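Local structure of eukaryotic translation initiation factor 5A-2 (Arabidopsis thaliana, 3HKS) at residues K36-N44 with N87-R95; K119-L130 with E154-E162. The protein promotes translation elongation and termination by binding the ribosome between its exit and peptidyl sites and rescuing ribosomes stalled on polyproline and other stalling motifs. All blocks are in the same frame, centred on the assembly; numbering follows the deposited sequence.

Contact 1. Residues K36-N44 with N87-R95; sequences KGGHIVIKN and NCDVPHVNR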
ATOM      1  N   LYS A  36       2.292  -9.310 -13.681  1.00 19.90           N
ATOM      2  CA  LYS A  36       1.045  -8.579 -13.505  1.00 20.90           C
ATOM      3  C   LYS A  36       0.472  -8.908 -12.125  1.00 20.03           C
ATOM      4  O   LYS A  36       0.369 -10.075 -11.751  1.00 20.12           O
ATOM      5  CB  LYS A  36       0.055  -8.960 -14.621  1.00 21.09           C
ATOM      6  CG  LYS A  36      -1.256  -8.172 -14.604  1.00 25.17           C
ATOM      7  CD  LYS A  36      -2.235  -8.695 -15.663  1.00 30.75           C
ATOM      8  CE  LYS A  36      -3.663  -8.161 -15.451  1.00 33.78           C
ATOM      9  NZ  LYS A  36      -4.629  -8.691 -16.492  1.00 34.79           N
ATOM     10  N   GLY A  37       0.128  -7.881 -11.367  1.00 19.87           N
ATOM     11  CA  GLY A  37      -0.368  -8.072  -9.996  1.00 19.66           C
ATOM     12  C   GLY A  37       0.699  -7.911  -8.924  1.00 19.36           C
ATOM     13  O   GLY A  37       0.372  -7.778  -7.742  1.00 20.19           O
ATOM     14  N   GLY A  38       1.973  -7.935  -9.333  1.00 18.64           N
ATOM     15  CA  GLY A  38       3.097  -7.647  -8.457  1.00 16.94           C
ATOM     16  C   GLY A  38       3.317  -6.144  -8.392  1.00 16.95           C
ATOM     17  O   GLY A  38       2.544  -5.372  -8.966  1.00 16.39           O
ATOM     18  N   HIS A  39       4.385  -5.732  -7.706  1.00 16.01           N
ATOM     19  CA  HIS A  39       4.727  -4.324  -7.552  1.00 16.25           C
ATOM     20  C   HIS A  39       6.119  -3.978  -8.073  1.00 16.12           C
ATOM     21  O   HIS A  39       7.008  -4.825  -8.173  1.00 15.86           O
ATOM     22  CB  HIS A  39       4.586  -3.884  -6.080  1.00 16.41           C
ATOM     23  CG  HIS A  39       3.199  -4.044  -5.540  1.00 17.03           C
ATOM     24  ND1 HIS A  39       2.752  -5.221  -4.984  1.00 17.15           N
ATOM     25  CD2 HIS A  39       2.150  -3.189  -5.504  1.00 18.63           C
ATOM     26  CE1 HIS A  39       1.489  -5.088  -4.621  1.00 17.82           C
ATOM     27  NE2 HIS A  39       1.098  -3.863  -4.924  1.00 19.37           N
ATOM     28  N   ILE A  40       6.296  -2.702  -8.352  1.00 16.26           N
ATOM     29  CA  ILE A  40       7.518  -2.174  -8.920  1.00 17.24           C
ATOM     30  C   ILE A  40       7.631  -0.716  -8.468  1.00 16.75           C
ATOM     31  O   ILE A  40       6.614  -0.067  -8.226  1.00 16.59           O
ATOM     32  CB  ILE A  40       7.465  -2.297 -10.469  1.00 17.71           C
ATOM     33  CG1 ILE A  40       8.837  -2.079 -11.114  1.00 19.80           C
ATOM     34  CG2 ILE A  40       6.391  -1.376 -11.076  1.00 18.27           C
ATOM     35  CD1 ILE A  40       8.789  -2.074 -12.647  1.00 21.02           C
ATOM     36  N   VAL A  41       8.853  -0.221  -8.311  1.00 16.50           N
ATOM     37  CA  VAL A  41       9.072   1.211  -8.075  1.00 16.73           C
ATOM     38  C   VAL A  41       9.323   1.909  -9.415  1.00 17.80           C
ATOM     39  O   VAL A  41      10.204   1.492 -10.184  1.00 17.01           O
ATOM     40  CB  VAL A  41      10.271   1.490  -7.109  1.00 16.67           C
ATOM     41  CG1 VAL A  41      10.504   2.973  -6.943  1.00 15.55           C
ATOM     42  CG2 VAL A  41      10.045   0.841  -5.753  1.00 15.25           C
ATOM     43  N   ILE A  42       8.520   2.943  -9.691  1.00 18.62           N
ATOM     44  CA  ILE A  42       8.703   3.826 -10.838  1.00 19.70           C
ATOM     45  C   ILE A  42       8.712   5.250 -10.303  1.00 21.38           C
ATOM     46  O   ILE A  42       7.793   5.645  -9.580  1.00 21.91           O
ATOM     47  CB  ILE A  42       7.578   3.674 -11.906  1.00 19.55           C
ATOM     48  CG1 ILE A  42       7.465   2.221 -12.377  1.00 18.54           C
ATOM     49  CG2 ILE A  42       7.849   4.611 -13.104  1.00 19.37           C
ATOM     50  CD1 ILE A  42       6.275   1.932 -13.318  1.00 18.07           C
ATOM     51  N   LYS A  43       9.762   6.003 -10.627  1.00 22.95           N
ATOM     52  CA  LYS A  43       9.923   7.398 -10.176  1.00 24.82           C
ATOM     53  C   LYS A  43       9.709   7.531  -8.662  1.00 25.15           C
ATOM     54  O   LYS A  43       9.004   8.439  -8.198  1.00 25.26           O
ATOM     55  CB  LYS A  43       8.978   8.345 -10.939  1.00 25.23           C
ATOM     56  CG  LYS A  43       8.865   8.084 -12.452  1.00 27.65           C
ATOM     57  CD  LYS A  43       9.673   9.073 -13.265  1.00 33.54           C
ATOM     58  CE  LYS A  43       8.851  10.329 -13.568  1.00 37.45           C
ATOM     59  NZ  LYS A  43       7.649  10.036 -14.420  1.00 39.30           N
ATOM     60  N   ASN A  44      10.321   6.606  -7.918  1.00 25.36           N
ATOM     61  CA  ASN A  44      10.265   6.538  -6.452  1.00 25.34           C
ATOM     62  C   ASN A  44       8.847   6.351  -5.884  1.00 24.27           C
ATOM     63  O   ASN A  44       8.582   6.696  -4.736  1.00 24.83           O
ATOM     64  CB  ASN A  44      11.017   7.728  -5.816  1.00 26.38           C
ATOM     65  CG  ASN A  44      11.643   7.386  -4.442  1.00 30.16           C
ATOM     66  OD1 ASN A  44      11.487   8.144  -3.481  1.00 33.75           O
ATOM     67  ND2 ASN A  44      12.366   6.257  -4.358  1.00 32.55           N
ATOM     68  N   ASN A  87      17.739  -5.253 -12.923  1.00 12.12           N
ATOM     69  CA  ASN A  87      16.854  -5.272 -11.755  1.00 13.03           C
ATOM     70  C   ASN A  87      15.896  -4.114 -11.761  1.00 13.63           C
ATOM     71  O   ASN A  87      16.257  -2.996 -12.104  1.00 13.45           O
ATOM     72  CB  ASN A  87      17.626  -5.210 -10.431  1.00 11.94           C
ATOM     73  CG  ASN A  87      18.452  -6.412 -10.189  1.00 12.26           C
ATOM     74  OD1 ASN A  87      18.081  -7.511 -10.567  1.00 11.71           O
ATOM     75  ND2 ASN A  87      19.593  -6.220  -9.552  1.00 11.85           N
ATOM     76  N   CYS A  88      14.669  -4.400 -11.360  1.00 14.48           N
ATOM     77  CA  CYS A  88      13.759  -3.366 -10.899  1.00 15.54           C
ATOM     78  C   CYS A  88      13.941  -3.267  -9.395  1.00 15.47           C
ATOM     79  O   CYS A  88      14.429  -4.199  -8.762  1.00 15.40           O
ATOM     80  CB  CYS A  88      12.320  -3.758 -11.227  1.00 16.12           C
ATOM     81  SG  CYS A  88      11.991  -3.722 -12.975  1.00 19.10           S
ATOM     82  N   ASP A  89      13.588  -2.126  -8.832  1.00 15.91           N
ATOM     83  CA  ASP A  89      13.331  -2.041  -7.395  1.00 16.49           C
ATOM     84  C   ASP A  89      11.882  -2.427  -7.140  1.00 15.68           C
ATOM     85  O   ASP A  89      10.981  -1.885  -7.753  1.00 15.65           O
ATOM     86  CB  ASP A  89      13.608  -0.636  -6.884  1.00 16.71           C
ATOM     87  CG  ASP A  89      15.072  -0.323  -6.856  1.00 18.95           C
ATOM     88  OD1 ASP A  89      15.869  -1.198  -6.438  1.00 20.39           O
ATOM     89  OD2 ASP A  89      15.425   0.804  -7.236  1.00 20.80           O
ATOM     90  N   VAL A  90      11.677  -3.396  -6.265  1.00 15.23           N
ATOM     91  CA  VAL A  90      10.339  -3.827  -5.902  1.00 14.86           C
ATOM     92  C   VAL A  90      10.037  -3.357  -4.476  1.00 15.10           C
ATOM     93  O   VAL A  90      10.778  -3.687  -3.562  1.00 15.16           O
ATOM     94  CB  VAL A  90      10.170  -5.364  -6.015  1.00 14.71           C
ATOM     95  CG1 VAL A  90       8.767  -5.795  -5.554  1.00 13.38           C
ATOM     96  CG2 VAL A  90      10.436  -5.830  -7.452  1.00 14.12           C
ATOM     97  N   PRO A  91       8.944  -2.590  -4.281  1.00 15.33           N
ATOM     98  CA  PRO A  91       8.657  -2.110  -2.922  1.00 15.43           C
ATOM     99  C   PRO A  91       8.008  -3.206  -2.077  1.00 15.71           C
ATOM    100  O   PRO A  91       7.223  -3.999  -2.592  1.00 15.58           O
ATOM    101  CB  PRO A  91       7.665  -0.968  -3.165  1.00 15.27           C
ATOM    102  CG  PRO A  91       6.890  -1.413  -4.390  1.00 15.25           C
ATOM    103  CD  PRO A  91       7.920  -2.150  -5.251  1.00 15.12           C
ATOM    104  N   HIS A  92       8.355  -3.275  -0.799  1.00 16.36           N
ATOM    105  CA  HIS A  92       7.563  -4.085   0.132  1.00 17.17           C
ATOM    106  C   HIS A  92       6.212  -3.394   0.309  1.00 17.33           C
ATOM    107  O   HIS A  92       6.149  -2.165   0.432  1.00 17.23           O
ATOM    108  CB  HIS A  92       8.251  -4.189   1.494  1.00 17.10           C
ATOM    109  CG  HIS A  92       9.466  -5.058   1.498  1.00 17.77           C
ATOM    110  ND1 HIS A  92       9.399  -6.432   1.400  1.00 18.22           N
ATOM    111  CD2 HIS A  92      10.777  -4.750   1.620  1.00 16.94           C
ATOM    112  CE1 HIS A  92      10.620  -6.931   1.454  1.00 18.18           C
ATOM    113  NE2 HIS A  92      11.473  -5.930   1.580  1.00 18.51           N
ATOM    114  N   VAL A  93       5.143  -4.173   0.273  1.00 18.12           N
ATOM    115  CA  VAL A  93       3.798  -3.645   0.473  1.00 19.55           C
ATOM    116  C   VAL A  93       3.142  -4.494   1.552  1.00 20.85           C
ATOM    117  O   VAL A  93       3.051  -5.711   1.423  1.00 20.87           O
ATOM    118  CB  VAL A  93       2.927  -3.641  -0.829  1.00 19.40           C
ATOM    119  CG1 VAL A  93       1.518  -3.068  -0.543  1.00 18.54           C
ATOM    120  CG2 VAL A  93       3.609  -2.841  -1.946  1.00 18.60           C
ATOM    121  N   ASN A  94       2.710  -3.843   2.627  1.00 22.01           N
ATOM    122  CA  ASN A  94       2.119  -4.564   3.741  1.00 23.15           C
ATOM    123  C   ASN A  94       0.706  -4.094   4.045  1.00 23.22           C
ATOM    124  O   ASN A  94       0.366  -2.947   3.803  1.00 23.36           O
ATOM    125  CB  ASN A  94       3.016  -4.451   4.970  1.00 23.56           C
ATOM    126  CG  ASN A  94       4.244  -5.341   4.881  1.00 25.74           C
ATOM    127  OD1 ASN A  94       5.375  -4.850   4.827  1.00 27.70           O
ATOM    128  ND2 ASN A  94       4.027  -6.662   4.865  1.00 27.27           N
ATOM    129  N   ARG A  95      -0.118  -5.005   4.544  1.00 23.37           N
ATOM    130  CA  ARG A  95      -1.436  -4.660   5.042  1.00 23.56           C
ATOM    131  C   ARG A  95      -1.527  -5.222   6.455  1.00 22.98           C
ATOM    132  O   ARG A  95      -1.344  -6.427   6.662  1.00 23.24           O
ATOM    133  CB  ARG A  95      -2.555  -5.197   4.135  1.00 24.11           C
ATOM    134  CG  ARG A  95      -3.967  -4.667   4.491  1.00 26.16           C
ATOM    135  CD  ARG A  95      -5.043  -5.106   3.482  1.00 28.64           C
ATOM    136  NE  ARG A  95      -6.312  -5.413   4.154  0.78 31.17           N
ATOM    137  CZ  ARG A  95      -7.477  -4.807   3.920  0.22 30.91           C
ATOM    138  NH1 ARG A  95      -7.574  -3.852   3.005  0.58 31.82           N
ATOM    139  NH2 ARG A  95      -8.559  -5.171   4.602  1.00 30.89           N
TER
HETATM  140  O   HOH W   1      12.460   0.092 -10.481  1.00 14.73           O

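Contact 2. Residues K119-L130 with E154-E162; sequences KDDLKLPTDDGL and EEQICAVKE. With EDO (1,2-ethanediol), chain F.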
ATOM      1  N   LYS A 119       0.516   2.653  18.160  1.00 15.12           N
ATOM      2  CA  LYS A 119       0.953   3.291  16.926  1.00 14.97           C
ATOM      3  C   LYS A 119       0.083   4.536  16.724  1.00 14.97           C
ATOM      4  O   LYS A 119      -1.110   4.414  16.427  1.00 14.33           O
ATOM      5  CB  LYS A 119       0.811   2.310  15.752  1.00 14.80           C
ATOM      6  CG  LYS A 119       1.021   2.934  14.375  1.00 16.03           C
ATOM      7  CD  LYS A 119       0.994   1.893  13.258  1.00 15.29           C
ATOM      8  CE  LYS A 119       0.916   2.571  11.894  1.00 15.09           C
ATOM      9  NZ  LYS A 119       2.139   3.357  11.592  1.00 13.82           N
ATOM     10  N   ASP A 120       0.688   5.719  16.882  1.00 14.96           N
ATOM     11  CA  ASP A 120      -0.047   7.000  16.956  1.00 15.26           C
ATOM     12  C   ASP A 120       0.285   8.034  15.865  1.00 15.92           C
ATOM     13  O   ASP A 120      -0.136   9.189  15.971  1.00 15.31           O
ATOM     14  CB  ASP A 120       0.202   7.667  18.319  1.00 15.22           C
ATOM     15  CG  ASP A 120      -0.394   6.904  19.480  1.00 16.12           C
ATOM     16  OD1 ASP A 120      -1.061   5.866  19.253  1.00 17.37           O
ATOM     17  OD2 ASP A 120      -0.193   7.345  20.634  1.00 17.17           O
ATOM     18  N   ASP A 121       1.026   7.628  14.827  1.00 16.60           N
ATOM     19  CA  ASP A 121       1.524   8.568  13.811  1.00 17.46           C
ATOM     20  C   ASP A 121       0.562   8.846  12.647  1.00 17.46           C
ATOM     21  O   ASP A 121       0.760   9.793  11.882  1.00 17.66           O
ATOM     22  CB  ASP A 121       2.917   8.156  13.295  1.00 17.92           C
ATOM     23  CG  ASP A 121       2.998   6.692  12.849  1.00 19.07           C
ATOM     24  OD1 ASP A 121       2.085   5.897  13.110  1.00 17.37           O
ATOM     25  OD2 ASP A 121       4.017   6.328  12.219  1.00 24.21           O
ATOM     26  N   LEU A 122      -0.487   8.032  12.532  1.00 17.36           N
ATOM     27  CA  LEU A 122      -1.476   8.199  11.465  1.00 17.19           C
ATOM     28  C   LEU A 122      -2.618   9.134  11.830  1.00 17.44           C
ATOM     29  O   LEU A 122      -2.967   9.302  13.002  1.00 17.53           O
ATOM     30  CB  LEU A 122      -2.053   6.846  11.043  1.00 17.13           C
ATOM     31  CG  LEU A 122      -1.096   5.803  10.469  1.00 17.09           C
ATOM     32  CD1 LEU A 122      -1.906   4.635   9.899  1.00 15.33           C
ATOM     33  CD2 LEU A 122      -0.181   6.425   9.419  1.00 15.98           C
ATOM     34  N   LYS A 123      -3.202   9.733  10.803  1.00 17.75           N
ATOM     35  CA  LYS A 123      -4.370  10.569  10.957  1.00 18.09           C
ATOM     36  C   LYS A 123      -5.566   9.891  10.315  1.00 17.73           C
ATOM     37  O   LYS A 123      -5.423   8.853   9.652  1.00 16.93           O
ATOM     38  CB  LYS A 123      -4.120  11.952  10.355  1.00 18.81           C
ATOM     39  CG  LYS A 123      -2.914  12.661  10.999  1.00 20.73           C
ATOM     40  CD  LYS A 123      -2.916  14.154  10.747  1.00 24.37           C
ATOM     41  CE  LYS A 123      -3.918  14.874  11.649  1.00 25.28           C
ATOM     42  NZ  LYS A 123      -3.713  16.349  11.612  1.00 28.24           N
ATOM     43  N   LEU A 124      -6.748  10.455  10.562  1.00 17.41           N
ATOM     44  CA  LEU A 124      -7.982   9.977   9.951  1.00 17.67           C
ATOM     45  C   LEU A 124      -7.866  10.013   8.422  1.00 17.93           C
ATOM     46  O   LEU A 124      -7.325  10.973   7.863  1.00 17.59           O
ATOM     47  CB  LEU A 124      -9.180  10.814  10.419  1.00 17.40           C
ATOM     48  CG  LEU A 124      -9.617  10.636  11.878  1.00 16.99           C
ATOM     49  CD1 LEU A 124     -10.452  11.823  12.329  1.00 15.12           C
ATOM     50  CD2 LEU A 124     -10.411   9.339  12.032  1.00 15.31           C
ATOM     51  N   PRO A 125      -8.372   8.968   7.742  1.00 18.55           N
ATOM     52  CA  PRO A 125      -8.207   8.975   6.281  1.00 19.35           C
ATOM     53  C   PRO A 125      -9.022  10.095   5.622  1.00 20.31           C
ATOM     54  O   PRO A 125      -9.998  10.575   6.202  1.00 20.28           O
ATOM     55  CB  PRO A 125      -8.709   7.593   5.847  1.00 18.80           C
ATOM     56  CG  PRO A 125      -9.538   7.079   7.000  1.00 18.40           C
ATOM     57  CD  PRO A 125      -9.112   7.787   8.240  1.00 17.82           C
ATOM     58  N   THR A 126      -8.610  10.513   4.426  1.00 21.65           N
ATOM     59  CA  THR A 126      -9.332  11.545   3.661  1.00 22.52           C
ATOM     60  C   THR A 126     -10.723  11.062   3.200  1.00 22.36           C
ATOM     61  O   THR A 126     -11.643  11.864   3.060  1.00 23.44           O
ATOM     62  CB  THR A 126      -8.492  12.060   2.464  1.00 23.28           C
ATOM     63  OG1 THR A 126      -8.248  10.984   1.547  1.00 26.22           O
ATOM     64  CG2 THR A 126      -7.150  12.633   2.942  1.00 22.41           C
ATOM     65  N   ASP A 127     -10.870   9.757   3.002  1.00 21.86           N
ATOM     66  CA  ASP A 127     -12.156   9.112   2.723  1.00 22.03           C
ATOM     67  C   ASP A 127     -13.171   9.357   3.856  1.00 21.66           C
ATOM     68  O   ASP A 127     -12.970   8.917   4.988  1.00 21.62           O
ATOM     69  CB  ASP A 127     -11.926   7.609   2.533  1.00 21.99           C
ATOM     70  CG  ASP A 127     -13.160   6.864   2.036  1.00 24.45           C
ATOM     71  OD1 ASP A 127     -14.236   6.893   2.671  1.00 24.73           O
ATOM     72  OD2 ASP A 127     -13.035   6.183   1.000  1.00 30.34           O
ATOM     73  N   ASP A 128     -14.268  10.037   3.525  1.00 20.79           N
ATOM     74  CA  ASP A 128     -15.281  10.422   4.497  1.00 19.96           C
ATOM     75  C   ASP A 128     -16.057   9.240   5.061  1.00 19.33           C
ATOM     76  O   ASP A 128     -16.501   9.285   6.205  1.00 18.73           O
ATOM     77  CB  ASP A 128     -16.241  11.448   3.886  1.00 20.33           C
ATOM     78  CG  ASP A 128     -15.610  12.825   3.742  1.00 22.29           C
ATOM     79  OD1 ASP A 128     -14.635  13.131   4.468  1.00 24.20           O
ATOM     80  OD2 ASP A 128     -16.089  13.608   2.900  1.00 23.90           O
ATOM     81  N   GLY A 129     -16.225   8.190   4.257  1.00 18.28           N
ATOM     82  CA  GLY A 129     -16.929   6.995   4.702  1.00 17.68           C
ATOM     83  C   GLY A 129     -16.153   6.230   5.769  1.00 17.66           C
ATOM     84  O   GLY A 129     -16.719   5.803   6.787  1.00 17.17           O
ATOM     85  N   LEU A 130     -14.854   6.064   5.519  1.00 16.72           N
ATOM     86  CA  LEU A 130     -13.935   5.405   6.436  1.00 16.47           C
ATOM     87  C   LEU A 130     -13.814   6.178   7.743  1.00 15.77           C
ATOM     88  O   LEU A 130     -13.828   5.588   8.804  1.00 15.62           O
ATOM     89  CB  LEU A 130     -12.561   5.240   5.779  1.00 16.37           C
ATOM     90  CG  LEU A 130     -12.097   3.874   5.225  1.00 17.89           C
ATOM     91  CD1 LEU A 130     -13.224   2.917   4.828  1.00 15.34           C
ATOM     92  CD2 LEU A 130     -11.088   4.067   4.076  1.00 16.44           C
ATOM     93  N   GLU A 154       5.227   5.269   3.612  1.00 25.28           N
ATOM     94  CA  GLU A 154       3.957   5.939   3.384  1.00 25.56           C
ATOM     95  C   GLU A 154       2.837   4.975   3.733  1.00 24.87           C
ATOM     96  O   GLU A 154       2.918   3.790   3.448  1.00 24.86           O
ATOM     97  CB  GLU A 154       3.860   6.396   1.931  1.00 25.91           C
ATOM     98  CG  GLU A 154       2.657   7.285   1.616  1.00 29.07           C
ATOM     99  CD  GLU A 154       2.815   8.055   0.303  1.00 32.66           C
ATOM    100  OE1 GLU A 154       3.969   8.315  -0.122  1.00 32.87           O
ATOM    101  OE2 GLU A 154       1.774   8.409  -0.297  1.00 34.73           O
ATOM    102  N   GLU A 155       1.799   5.487   4.378  1.00 24.55           N
ATOM    103  CA  GLU A 155       0.774   4.630   4.963  1.00 23.85           C
ATOM    104  C   GLU A 155      -0.598   5.220   4.733  1.00 23.52           C
ATOM    105  O   GLU A 155      -0.783   6.441   4.764  1.00 23.69           O
ATOM    106  CB  GLU A 155       1.019   4.421   6.465  1.00 23.93           C
ATOM    107  CG  GLU A 155       2.345   3.740   6.780  1.00 24.38           C
ATOM    108  CD  GLU A 155       2.489   3.327   8.232  1.00 26.68           C
ATOM    109  OE1 GLU A 155       2.674   4.202   9.096  1.00 26.09           O
ATOM    110  OE2 GLU A 155       2.442   2.112   8.507  1.00 29.80           O
ATOM    111  N   GLN A 156      -1.559   4.338   4.495  1.00 22.38           N
ATOM    112  CA  GLN A 156      -2.905   4.754   4.232  1.00 21.90           C
ATOM    113  C   GLN A 156      -3.869   3.809   4.926  1.00 20.97           C
ATOM    114  O   GLN A 156      -3.765   2.582   4.771  1.00 20.31           O
ATOM    115  CB  GLN A 156      -3.154   4.746   2.723  1.00 22.48           C
ATOM    116  CG  GLN A 156      -4.494   5.312   2.295  1.00 24.75           C
ATOM    117  CD  GLN A 156      -4.545   5.582   0.801  1.00 28.39           C
ATOM    118  OE1 GLN A 156      -5.206   4.863   0.065  1.00 30.14           O
ATOM    119  NE2 GLN A 156      -3.831   6.614   0.346  1.00 29.80           N
ATOM    120  N   ILE A 157      -4.800   4.381   5.689  1.00 19.82           N
ATOM    121  CA  ILE A 157      -5.912   3.605   6.242  1.00 19.47           C
ATOM    122  C   ILE A 157      -6.830   3.256   5.076  1.00 18.97           C
ATOM    123  O   ILE A 157      -7.341   4.142   4.410  1.00 18.55           O
ATOM    124  CB  ILE A 157      -6.667   4.371   7.371  1.00 18.94           C
ATOM    125  CG1 ILE A 157      -5.770   4.493   8.619  1.00 19.20           C
ATOM    126  CG2 ILE A 157      -8.012   3.674   7.698  1.00 18.83           C
ATOM    127  CD1 ILE A 157      -6.266   5.534   9.696  1.00 18.57           C
ATOM    128  N   CYS A 158      -7.020   1.967   4.835  1.00 19.40           N
ATOM    129  CA  CYS A 158      -7.668   1.500   3.608  1.00 20.95           C
ATOM    130  C   CYS A 158      -8.954   0.683   3.846  1.00 20.84           C
ATOM    131  O   CYS A 158      -9.713   0.439   2.907  1.00 21.61           O
ATOM    132  CB  CYS A 158      -6.656   0.696   2.753  1.00 20.82           C
ATOM    133  SG  CYS A 158      -6.113  -0.869   3.548  1.00 24.64           S
ATOM    134  N   ALA A 159      -9.202   0.268   5.087  1.00 20.58           N
ATOM    135  CA  ALA A 159     -10.456  -0.412   5.445  1.00 20.41           C
ATOM    136  C   ALA A 159     -10.791  -0.239   6.924  1.00 20.65           C
ATOM    137  O   ALA A 159      -9.906  -0.031   7.742  1.00 20.24           O
ATOM    138  CB  ALA A 159     -10.402  -1.895   5.084  1.00 20.26           C
ATOM    139  N   VAL A 160     -12.080  -0.321   7.249  1.00 21.45           N
ATOM    140  CA  VAL A 160     -12.564  -0.207   8.619  1.00 21.92           C
ATOM    141  C   VAL A 160     -13.695  -1.209   8.825  1.00 23.16           C
ATOM    142  O   VAL A 160     -14.613  -1.275   8.018  1.00 23.69           O
ATOM    143  CB  VAL A 160     -13.074   1.230   8.937  1.00 21.65           C
ATOM    144  CG1 VAL A 160     -13.662   1.313  10.372  1.00 20.43           C
ATOM    145  CG2 VAL A 160     -11.962   2.264   8.750  1.00 20.91           C
ATOM    146  N   LYS A 161     -13.639  -1.972   9.911  1.00 24.40           N
ATOM    147  CA  LYS A 161     -14.748  -2.857  10.292  1.00 25.85           C
ATOM    148  C   LYS A 161     -14.961  -2.870  11.803  1.00 26.46           C
ATOM    149  O   LYS A 161     -14.020  -2.663  12.573  1.00 26.28           O
ATOM    150  CB  LYS A 161     -14.514  -4.284   9.793  1.00 25.62           C
ATOM    151  CG  LYS A 161     -13.284  -4.951  10.389  1.00 28.04           C
ATOM    152  CD  LYS A 161     -13.080  -6.382   9.884  1.00 32.40           C
ATOM    153  CE  LYS A 161     -11.668  -6.871  10.224  1.00 34.58           C
ATOM    154  NZ  LYS A 161     -11.558  -8.363  10.257  1.00 36.70           N
ATOM    155  N   GLU A 162     -16.199  -3.115  12.225  1.00 27.53           N
ATOM    156  CA  GLU A 162     -16.466  -3.398  13.635  1.00 28.76           C
ATOM    157  C   GLU A 162     -16.545  -4.893  13.892  1.00 28.82           C
ATOM    158  O   GLU A 162     -17.081  -5.644  13.078  1.00 29.14           O
ATOM    159  CB  GLU A 162     -17.708  -2.669  14.144  1.00 28.90           C
ATOM    160  CG  GLU A 162     -18.981  -2.958  13.400  1.00 31.99           C
ATOM    161  CD  GLU A 162     -20.192  -2.772  14.286  1.00 34.56           C
ATOM    162  OE1 GLU A 162     -20.443  -3.659  15.134  1.00 36.05           O
ATOM    163  OE2 GLU A 162     -20.876  -1.736  14.136  1.00 34.96           O
TER
HETATM  164  C1  EDO F 163      -3.076   8.156   7.353  1.00 34.73           C
HETATM  165  O1  EDO F 163      -2.482   9.388   7.815  1.00 36.24           O
HETATM  166  C2  EDO F 163      -4.352   8.450   6.571  1.00 34.13           C
HETATM  167  O2  EDO F 163      -4.770   7.307   5.808  1.00 32.65           O

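Contact 1. Residues K36-N44 with N87-R95
Val93 sets one methyl, CG2, squarely over the imidazole of His39, a CH-pi contact at the point where the N-terminal SH3-like barrel of eIF5A gives way to the OB-fold domain. The methyl stands 3.8 Å from the centroid of the His39 ring and only 8° off its normal, so it meets all five ring atoms almost evenly rather than one edge. Having CG anti to the carbonyl carbon brings the ring of His39 beneath Val93 CG2, while CB of His39 rests against CG of Pro91 at 3.8 Å.

The strands themselves cross steeply, at 112°, and a single direct backbone hydrogen bond joins them: Val41 N donates to Asp89 O over 2.8 Å. A water widens this link, donating to Val41 O and accepting from Asp89 N. Strand 39-42, an outer strand of the four-stranded antiparallel sheet, thus crosses strand 87-91 with one direct backbone bond and one water bridge in place of a ladder.

Two apolar contacts flank that bond. Val41 and Pro91 lie alongside each other, head to tail, with CG2 of Val41 3.7 Å from CD of Pro91. Ile40 points away from the partner strand towards the interior, where Phe67 and Ala69 of strand 64-71 meet it. Its CG1 is anti to the backbone N (chi1 -166°), and the extended branch brings CD1 of Ile40 to 3.6 Å from SG of Cys88.

Contact 2. Residues K119-L130 with E154-E162
Ile157 points from strand 154-162 toward the 119-130 segment and overlaps Pro125 and Leu122, in the C-terminal OB-fold domain, where the segment leading into helix 128-139 passes over the barrel wall. Its two branches divide the work: CG2 of Ile157 packs on CG of Pro125 at 3.8 Å, whereas CD1 of Ile157, with CG1 anti to the carbonyl carbon (chi1 -69°), is carried to within 3.4 Å of the backbone O of Lys123. Leu122 CD1 approaches Ile157 CG1 more loosely.

Beside this apolar patch a 1,2-ethanediol, probably from the crystallisation liquor, spans the two backbones. Lys123 N donates to its O1 and Ile157 N to its O2, both nearly straight, so the diol bridges main chains that make no direct hydrogen bond there.

Further along, Leu130 lies antiparallel alongside Val160, with CG of Leu130 3.9 Å from CG2 of Val160. Asp127 is the N-cap of the helix that begins here. Its OD1 accepts a fairly straight bond from Leu130 N, which comes from above the carboxylate plane, and a weak one from Gly129 N.

At the other end Lys119, Asp121 and Glu155 form a salt-bridge network, in which the lysine probably offsets the like charges of the two acids. Lys119 NZ meets the syn lone pair of Asp121 OD1 at 3.0 Å. Lys119 NZ also lies 2.7 Å from Glu155 OE1, on its syn side and 18° out of the carboxylate plane.

In the fold
From the N terminus, the chain reaches contact 1 first: after strand 26-30, residues 36-44 form strand 39-42, at one edge of the four-stranded sheet, and after a loop of 42 residues, more than half of them strand, 87-95 returns to close it. Strand 87-103 then runs on from contact 1 into the OB-fold domain. Contact 2 opens later, at 119-130, and closes at 154-162 after helix 128-139 and strand 142-151. The loops are thus in series, neither nested nor crossed. Their centres lie 22 Å apart, yet both reach the same antiparallel sheet, and Arg95 of contact 1 packs against Cys158 and Ala159 of contact 2.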